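Local coordinates for protein N-ACETYLMURAMOYL-L-ALANINE AMIDASE CwlV (Paenibacillus polymyxa, PDB 1JWQ) that probably cleaves, through its zinc-binding catalytic domain, the amide bond between N-acetylmuramic acid and L-alanine in bacterial peptidoglycan, at residues A[6-15]-A[26-37]; A[90-101]-A[134-145]. One frame throughout, in Å; residues are numbered along the deposited sequence.

Interaction 1: residues A[6-15]-A[26-37]; sequences IDAGHGAKDS and EKTFNLAMALKV. With ZN (zinc ion), chain B.
Ala-8, at the end of strand 6-8, lies opposite Asn-30 of helix 26-37, with their CA atoms 4.7 Å apart; the axes run nearly antiparallel, at 157°, and approach to 7.5 Å. The inner part of the contact is apolar. The CG2 branch of Ile-6 and the methyl of Ala-8 both meet the methyl of Ala-34. The strand and helix belong to a beta-alpha-beta unit completed by strand 47-51, and the zinc site lies where the loop leaves the strand. His-10 NE2 binds the zinc ion at 2.1 Å and Glu-26 OE1 binds it at 2.0 Å. His-80 and two waters complete the shell. Glu-26 OE2, not bound to the metal, accepts from Ala-17 N. The ring of His-10 and the carboxylate of Glu-26 are turned 74° apart, with OE1 at the ring edge. Behind the metal, His-10 ND1 donates in its ring plane to Asp-14 OD2 at 2.7 Å, which fixes the ring's rotation. The amide of Asn-30 serves both sides. Its ND2 gives a nearly straight bond of 2.9 Å to Gly-9 O, from above the carbonyl plane, and a longer one of 3.2 Å to Glu-26 OE1. Asn-30 is thus a second-shell partner of the metal-bound carboxylate. At the helix start, Lys-27 N donates to Ser-15 O. The Lys-27 chain, extended beyond CG, runs past Ser-15; NZ donates to Ala-12 O at 2.9 Å and forms a salt bridge with Asp-56. An alanine here would remove that reach and is likely to leave Ala-12 O and Asp-56 without their ammonium partner.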
# COMPACT_ATOMS: atom_id res chain seq x y z
N ILE A 6 2.87 0.67 7.98
CA ILE A 6 2.16 1.03 6.77
C ILE A 6 2.84 2.28 6.23
O ILE A 6 2.95 3.29 6.92
CB ILE A 6 0.68 1.35 7.04
CG1 ILE A 6 0.01 0.16 7.73
CG2 ILE A 6 -0.02 1.70 5.73
CD1 ILE A 6 -0.05 -1.10 6.90
N ASP A 7 3.29 2.18 4.99
CA ASP A 7 4.00 3.26 4.34
C ASP A 7 3.21 3.86 3.18
O ASP A 7 3.02 3.21 2.15
CB ASP A 7 5.35 2.71 3.84
CG ASP A 7 6.14 3.73 3.07
OD1 ASP A 7 6.47 3.46 1.90
OD2 ASP A 7 6.43 4.80 3.63
N ALA A 8 2.75 5.09 3.37
CA ALA A 8 2.01 5.80 2.33
C ALA A 8 3.07 6.41 1.43
O ALA A 8 3.78 7.32 1.84
CB ALA A 8 1.15 6.90 2.95
N GLY A 9 3.18 5.89 0.21
CA GLY A 9 4.19 6.38 -0.70
C GLY A 9 4.19 7.87 -0.96
O GLY A 9 3.14 8.52 -0.96
N HIS A 10 5.39 8.41 -1.17
CA HIS A 10 5.58 9.82 -1.49
C HIS A 10 5.16 10.76 -0.37
O HIS A 10 5.08 10.37 0.79
CB HIS A 10 4.81 10.12 -2.77
CG HIS A 10 5.02 9.09 -3.83
ND1 HIS A 10 6.23 8.89 -4.45
CD2 HIS A 10 4.20 8.12 -4.30
CE1 HIS A 10 6.15 7.84 -5.24
NE2 HIS A 10 4.93 7.35 -5.17
N GLY A 11 4.92 12.02 -0.72
CA GLY A 11 4.51 12.99 0.29
C GLY A 11 5.20 14.33 0.15
O GLY A 11 6.35 14.41 -0.29
N ALA A 12 4.49 15.38 0.54
CA ALA A 12 5.01 16.74 0.48
C ALA A 12 5.45 17.08 -0.94
O ALA A 12 4.67 16.98 -1.88
CB ALA A 12 6.17 16.89 1.46
N LYS A 13 6.71 17.47 -1.09
CA LYS A 13 7.23 17.84 -2.41
C LYS A 13 7.11 16.71 -3.43
O LYS A 13 7.07 16.97 -4.63
CB LYS A 13 8.69 18.31 -2.30
CG LYS A 13 9.65 17.29 -1.72
CD LYS A 13 11.05 17.88 -1.62
CE LYS A 13 12.05 16.88 -1.07
NZ LYS A 13 13.41 17.46 -0.95
N ASP A 14 7.04 15.47 -2.95
CA ASP A 14 6.89 14.32 -3.84
C ASP A 14 5.41 13.98 -3.93
O ASP A 14 4.85 13.36 -3.03
CB ASP A 14 7.67 13.11 -3.30
CG ASP A 14 7.62 11.92 -4.24
OD1 ASP A 14 7.12 12.06 -5.38
OD2 ASP A 14 8.08 10.82 -3.84
N SER A 15 4.77 14.41 -5.01
CA SER A 15 3.35 14.17 -5.19
C SER A 15 3.07 12.77 -5.73
O SER A 15 1.94 12.30 -5.68
CB SER A 15 2.76 15.18 -6.17
OG SER A 15 3.35 15.03 -7.45
N GLU A 26 -1.07 11.21 -6.30
CA GLU A 26 -0.95 9.88 -5.72
C GLU A 26 -0.69 9.95 -4.21
O GLU A 26 -1.22 9.15 -3.45
CB GLU A 26 0.19 9.12 -6.40
CG GLU A 26 0.46 7.75 -5.78
CD GLU A 26 1.77 7.16 -6.24
OE1 GLU A 26 2.20 6.14 -5.65
OE2 GLU A 26 2.38 7.70 -7.19
N LYS A 27 0.14 10.90 -3.78
CA LYS A 27 0.46 11.03 -2.37
C LYS A 27 -0.79 11.17 -1.51
O LYS A 27 -0.84 10.68 -0.38
CB LYS A 27 1.39 12.24 -2.12
CG LYS A 27 0.77 13.60 -2.43
CD LYS A 27 1.66 14.73 -1.91
CE LYS A 27 1.00 16.09 -2.12
NZ LYS A 27 1.79 17.20 -1.47
N THR A 28 -1.79 11.85 -2.05
CA THR A 28 -3.05 12.08 -1.36
C THR A 28 -3.78 10.75 -1.18
O THR A 28 -4.28 10.45 -0.10
CB THR A 28 -3.94 13.04 -2.18
OG1 THR A 28 -3.19 14.21 -2.51
CG2 THR A 28 -5.17 13.44 -1.38
N PHE A 29 -3.83 9.97 -2.25
CA PHE A 29 -4.47 8.66 -2.22
C PHE A 29 -3.75 7.74 -1.23
O PHE A 29 -4.39 7.09 -0.41
CB PHE A 29 -4.45 8.02 -3.61
CG PHE A 29 -4.91 6.59 -3.62
CD1 PHE A 29 -6.26 6.28 -3.54
CD2 PHE A 29 -3.99 5.55 -3.70
CE1 PHE A 29 -6.69 4.95 -3.54
CE2 PHE A 29 -4.41 4.22 -3.69
CZ PHE A 29 -5.76 3.92 -3.61
N ASN A 30 -2.43 7.69 -1.32
CA ASN A 30 -1.64 6.83 -0.45
C ASN A 30 -1.88 7.10 1.03
O ASN A 30 -2.03 6.17 1.82
CB ASN A 30 -0.15 6.96 -0.76
CG ASN A 30 0.19 6.51 -2.18
OD1 ASN A 30 -0.57 5.77 -2.80
ND2 ASN A 30 1.35 6.94 -2.68
N LEU A 31 -1.91 8.37 1.40
CA LEU A 31 -2.12 8.74 2.79
C LEU A 31 -3.53 8.36 3.25
O LEU A 31 -3.70 7.76 4.31
CB LEU A 31 -1.90 10.24 2.98
CG LEU A 31 -2.12 10.76 4.41
CD1 LEU A 31 -1.16 10.06 5.36
CD2 LEU A 31 -1.90 12.26 4.42
N ALA A 32 -4.53 8.71 2.45
CA ALA A 32 -5.91 8.39 2.80
C ALA A 32 -6.07 6.89 3.03
O ALA A 32 -6.77 6.47 3.96
CB ALA A 32 -6.85 8.86 1.67
N MET A 33 -5.42 6.09 2.20
CA MET A 33 -5.49 4.64 2.33
C MET A 33 -4.78 4.17 3.59
O MET A 33 -5.32 3.35 4.34
CB MET A 33 -4.87 3.96 1.11
CG MET A 33 -5.68 4.10 -0.17
SD MET A 33 -7.35 3.45 0.04
CE MET A 33 -7.00 1.83 0.70
N ALA A 34 -3.58 4.68 3.82
CA ALA A 34 -2.81 4.31 5.00
C ALA A 34 -3.57 4.62 6.28
O ALA A 34 -3.61 3.81 7.21
CB ALA A 34 -1.46 5.03 5.00
N LEU A 35 -4.19 5.79 6.33
CA LEU A 35 -4.95 6.19 7.51
C LEU A 35 -6.16 5.29 7.73
O LEU A 35 -6.50 4.96 8.86
CB LEU A 35 -5.41 7.65 7.38
CG LEU A 35 -4.27 8.68 7.35
CD1 LEU A 35 -4.86 10.07 7.21
CD2 LEU A 35 -3.45 8.58 8.63
N LYS A 36 -6.82 4.89 6.64
CA LYS A 36 -7.98 4.01 6.75
C LYS A 36 -7.56 2.62 7.23
O LYS A 36 -8.23 2.02 8.06
CB LYS A 36 -8.71 3.92 5.41
CG LYS A 36 -9.54 5.15 5.07
CD LYS A 36 -10.14 5.05 3.68
CE LYS A 36 -10.94 6.31 3.32
NZ LYS A 36 -12.11 6.49 4.21
N VAL A 37 -6.45 2.12 6.70
CA VAL A 37 -5.98 0.80 7.10
C VAL A 37 -5.60 0.86 8.58
O VAL A 37 -5.88 -0.06 9.34
CB VAL A 37 -4.76 0.36 6.25
CG1 VAL A 37 -4.17 -0.94 6.81
CG2 VAL A 37 -5.20 0.14 4.81
ZN ZN B . 4.13 5.57 -5.99
O HOH W 1 3.63 4.45 -7.59
O HOH W 2 6.19 4.93 -6.63

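Interaction 2: residues A[90-101]-A[134-145]; sequences NGTETYYQRSAS and TTMPAVLLEVGY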
# COMPACT_ATOMS: atom_id res chain seq x y z
N ASN A 90 -4.66 -0.30 -16.73
CA ASN A 90 -5.51 -0.38 -15.56
C ASN A 90 -5.30 -1.67 -14.79
O ASN A 90 -4.84 -2.68 -15.34
CB ASN A 90 -6.97 -0.32 -15.98
CG ASN A 90 -7.37 -1.49 -16.86
OD1 ASN A 90 -7.04 -1.53 -18.05
ND2 ASN A 90 -8.05 -2.47 -16.28
N GLY A 91 -5.64 -1.65 -13.51
CA GLY A 91 -5.50 -2.85 -12.72
C GLY A 91 -4.75 -2.69 -11.42
O GLY A 91 -4.09 -1.68 -11.16
N THR A 92 -4.85 -3.73 -10.60
CA THR A 92 -4.23 -3.80 -9.29
C THR A 92 -3.04 -4.76 -9.31
O THR A 92 -3.13 -5.87 -9.84
CB THR A 92 -5.25 -4.30 -8.26
OG1 THR A 92 -6.36 -3.39 -8.23
CG2 THR A 92 -4.62 -4.39 -6.89
N GLU A 93 -1.92 -4.33 -8.72
CA GLU A 93 -0.71 -5.13 -8.67
C GLU A 93 -0.12 -5.16 -7.26
O GLU A 93 -0.20 -4.16 -6.52
CB GLU A 93 0.34 -4.57 -9.64
CG GLU A 93 -0.26 -3.94 -10.90
CD GLU A 93 0.77 -3.22 -11.77
OE1 GLU A 93 1.79 -2.74 -11.22
OE2 GLU A 93 0.56 -3.12 -13.00
N THR A 94 0.49 -6.29 -6.90
CA THR A 94 1.12 -6.48 -5.60
C THR A 94 2.55 -6.88 -5.89
O THR A 94 2.78 -7.80 -6.66
CB THR A 94 0.46 -7.60 -4.80
OG1 THR A 94 -0.89 -7.24 -4.49
CG2 THR A 94 1.25 -7.84 -3.51
N TYR A 95 3.51 -6.16 -5.31
CA TYR A 95 4.92 -6.43 -5.53
C TYR A 95 5.67 -6.93 -4.30
O TYR A 95 5.38 -6.55 -3.17
CB TYR A 95 5.64 -5.16 -5.99
CG TYR A 95 5.25 -4.67 -7.35
CD1 TYR A 95 4.18 -3.79 -7.52
CD2 TYR A 95 5.96 -5.09 -8.47
CE1 TYR A 95 3.84 -3.33 -8.79
CE2 TYR A 95 5.62 -4.64 -9.74
CZ TYR A 95 4.57 -3.76 -9.89
OH TYR A 95 4.26 -3.29 -11.15
N TYR A 96 6.67 -7.78 -4.55
CA TYR A 96 7.53 -8.31 -3.50
C TYR A 96 8.92 -8.22 -4.15
O TYR A 96 9.02 -8.09 -5.37
CB TYR A 96 7.22 -9.78 -3.20
CG TYR A 96 7.70 -10.73 -4.28
CD1 TYR A 96 6.94 -10.94 -5.43
CD2 TYR A 96 8.95 -11.35 -4.19
CE1 TYR A 96 7.42 -11.74 -6.47
CE2 TYR A 96 9.43 -12.15 -5.22
CZ TYR A 96 8.66 -12.33 -6.35
OH TYR A 96 9.15 -13.11 -7.37
N GLN A 97 9.98 -8.26 -3.35
CA GLN A 97 11.33 -8.21 -3.90
C GLN A 97 12.18 -9.35 -3.36
O GLN A 97 13.10 -9.82 -4.03
CB GLN A 97 12.01 -6.87 -3.57
CG GLN A 97 13.28 -6.56 -4.38
CD GLN A 97 14.54 -7.24 -3.84
OE1 GLN A 97 14.73 -7.37 -2.63
NE2 GLN A 97 15.43 -7.64 -4.75
N ARG A 98 11.85 -9.81 -2.16
CA ARG A 98 12.60 -10.89 -1.53
C ARG A 98 11.76 -12.15 -1.37
O ARG A 98 10.55 -12.09 -1.20
CB ARG A 98 13.13 -10.46 -0.17
CG ARG A 98 14.25 -9.45 -0.25
CD ARG A 98 14.52 -8.77 1.08
NE ARG A 98 13.42 -7.90 1.48
CZ ARG A 98 12.53 -8.18 2.44
NH1 ARG A 98 12.62 -9.33 3.10
NH2 ARG A 98 11.57 -7.31 2.73
N SER A 99 12.43 -13.30 -1.43
CA SER A 99 11.75 -14.58 -1.29
C SER A 99 10.92 -14.65 -0.01
O SER A 99 9.78 -15.12 -0.02
CB SER A 99 12.77 -15.72 -1.29
OG SER A 99 12.13 -16.96 -1.03
N ALA A 100 11.48 -14.16 1.09
CA ALA A 100 10.81 -14.19 2.39
C ALA A 100 9.53 -13.36 2.45
O ALA A 100 8.77 -13.45 3.42
CB ALA A 100 11.78 -13.73 3.49
N SER A 101 9.28 -12.56 1.41
CA SER A 101 8.08 -11.72 1.35
C SER A 101 6.99 -12.31 0.46
O SER A 101 5.86 -11.82 0.45
CB SER A 101 8.44 -10.33 0.80
OG SER A 101 9.37 -9.66 1.63
N THR A 134 14.17 -3.74 3.32
CA THR A 134 13.52 -4.18 4.55
C THR A 134 13.93 -5.63 4.77
O THR A 134 14.29 -6.33 3.81
CB THR A 134 11.99 -4.09 4.42
OG1 THR A 134 11.61 -4.27 3.05
CG2 THR A 134 11.50 -2.73 4.92
N THR A 135 13.87 -6.09 6.02
CA THR A 135 14.26 -7.46 6.34
C THR A 135 13.10 -8.34 6.77
O THR A 135 13.27 -9.54 6.98
CB THR A 135 15.32 -7.50 7.45
OG1 THR A 135 14.75 -6.97 8.66
CG2 THR A 135 16.54 -6.67 7.07
N MET A 136 11.92 -7.74 6.92
CA MET A 136 10.74 -8.50 7.30
C MET A 136 9.87 -8.61 6.05
O MET A 136 10.13 -7.94 5.05
CB MET A 136 9.95 -7.80 8.42
CG MET A 136 9.22 -6.51 8.02
SD MET A 136 10.29 -5.09 7.66
CE MET A 136 11.29 -5.00 9.19
N PRO A 137 8.83 -9.47 6.08
CA PRO A 137 7.98 -9.58 4.88
C PRO A 137 7.51 -8.19 4.48
O PRO A 137 6.93 -7.47 5.29
CB PRO A 137 6.85 -10.48 5.36
CG PRO A 137 7.56 -11.41 6.29
CD PRO A 137 8.44 -10.46 7.10
N ALA A 138 7.75 -7.82 3.23
CA ALA A 138 7.38 -6.49 2.77
C ALA A 138 6.84 -6.49 1.36
O ALA A 138 7.44 -7.06 0.45
CB ALA A 138 8.59 -5.55 2.86
N VAL A 139 5.71 -5.82 1.17
CA VAL A 139 5.12 -5.74 -0.15
C VAL A 139 4.74 -4.31 -0.48
O VAL A 139 4.56 -3.48 0.42
CB VAL A 139 3.87 -6.63 -0.27
CG1 VAL A 139 4.24 -8.09 -0.02
CG2 VAL A 139 2.81 -6.17 0.73
N LEU A 140 4.66 -4.02 -1.77
CA LEU A 140 4.28 -2.69 -2.22
C LEU A 140 3.05 -2.90 -3.08
O LEU A 140 3.05 -3.71 -4.01
CB LEU A 140 5.41 -2.05 -3.03
CG LEU A 140 5.15 -0.60 -3.45
CD1 LEU A 140 6.47 0.17 -3.50
CD2 LEU A 140 4.45 -0.58 -4.81
N LEU A 141 1.99 -2.18 -2.76
CA LEU A 141 0.74 -2.31 -3.48
C LEU A 141 0.50 -1.13 -4.41
O LEU A 141 0.59 0.02 -3.99
CB LEU A 141 -0.42 -2.42 -2.49
CG LEU A 141 -0.24 -3.40 -1.32
CD1 LEU A 141 -1.48 -3.34 -0.43
CD2 LEU A 141 -0.03 -4.82 -1.85
N GLU A 142 0.22 -1.43 -5.67
CA GLU A 142 -0.11 -0.39 -6.65
C GLU A 142 -1.59 -0.67 -6.82
O GLU A 142 -1.99 -1.54 -7.58
CB GLU A 142 0.66 -0.61 -7.95
CG GLU A 142 2.14 -0.22 -7.86
CD GLU A 142 2.33 1.29 -7.75
OE1 GLU A 142 3.49 1.73 -7.55
OE2 GLU A 142 1.34 2.03 -7.86
N VAL A 143 -2.41 0.07 -6.07
CA VAL A 143 -3.85 -0.14 -6.06
C VAL A 143 -4.56 -0.04 -7.39
O VAL A 143 -5.41 -0.88 -7.70
CB VAL A 143 -4.53 0.82 -5.06
CG1 VAL A 143 -6.01 0.48 -4.93
CG2 VAL A 143 -3.84 0.72 -3.70
N GLY A 144 -4.23 0.98 -8.17
CA GLY A 144 -4.85 1.16 -9.47
C GLY A 144 -4.11 2.24 -10.23
O GLY A 144 -3.16 2.82 -9.70
N TYR A 145 -4.53 2.51 -11.46
CA TYR A 145 -3.87 3.52 -12.30
C TYR A 145 -4.55 4.87 -12.28
O TYR A 145 -5.73 4.99 -12.61
CB TYR A 145 -3.77 3.01 -13.74
CG TYR A 145 -2.70 1.98 -13.93
CD1 TYR A 145 -1.49 2.31 -14.55
CD2 TYR A 145 -2.86 0.68 -13.45
CE1 TYR A 145 -0.47 1.37 -14.68
CE2 TYR A 145 -1.85 -0.27 -13.57
CZ TYR A 145 -0.66 0.08 -14.19
OH TYR A 145 0.33 -0.86 -14.31
O HOH W 3 -1.54 -1.12 -10.33
O HOH W 4 9.91 -7.81 -0.39
O HOH W 5 11.48 -11.06 5.33
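Glu-93 and Tyr-145 meet at about a right angle, the carboxylate and ring planes 79° apart. Tyr-145 OH appears to donate to Glu-93 OE2, which lies at the ring edge; the position of OE2 is somewhat uncertain. OE2 also pairs with Arg-121. The other oxygen, OE1, accepts from Tyr-95 OH at 2.5 Å, from above the carboxylate plane. In Glu-142, chi1 (-76°) sets CG anti to the carbonyl carbon and 3.7 Å from Tyr-95 CE1; the bend at chi2 then leads the carboxylate away. Its carboxylate stands almost perpendicular to that ring. The Tyr-95 ring also has Leu-140 O at its edge and meets Phe-128 edge-to-face. On the other face of the sheet, Thr-94 and Leu-141 lie side by side and point the same way, with Leu-141 CD2 against Thr-94 CG2. Thr-92 OG1 donates to Val-143 O at 2.7 Å. Beyond the strands, the bent chain of Arg-98 carries its guanidinium across Thr-134. NH2 donates to Met-136 O at 2.8 Å, close to the guanidinium plane, and weakly to Thr-134 OG1, which is also hydrogen-bonded to Val-130 O. The backbone of Thr-134 and Thr-135 covers one guanidinium face. Ser-101 OG accepts from Ala-138 N at 2.9 Å, and a water joins that hydroxyl to Ala-138 O. Between these ends, Glu-93 with Glu-142 and Tyr-95 with Leu-140 form hydrogen-bonded antiparallel pairs. Thr-94 with Leu-141 is the non-hydrogen-bonded pair between them. The pairing of 138-145 with 92-96 is the antiparallel step in the mixed sheet of this open alpha-beta-alpha fold, and strand 138-145 brings Glu-142 beside His-80 at the zinc site.

How the interactions relate
Interaction 1 closes before interaction 2 opens along the chain. Their centres are about 15 Å apart, on opposite sides of the chain's centre. Both reach the same mixed sheet; interaction 1 sets helix 26-42 against strand 2-8, and interaction 2 joins strands 138-145 and 92-96. Strand 75-82 lies between strands 2-8 and 138-145 and supplies His-80, the third protein ligand of the zinc ion. The two contacts also touch directly, where Phe-29 CE2 packs 3.5 Å from Val-143 CG2. Interaction 1 supplies two zinc ligands, and interaction 2 places Glu-142 beside the metal site, its nearest side-chain atom about 4 Å from the zinc ion.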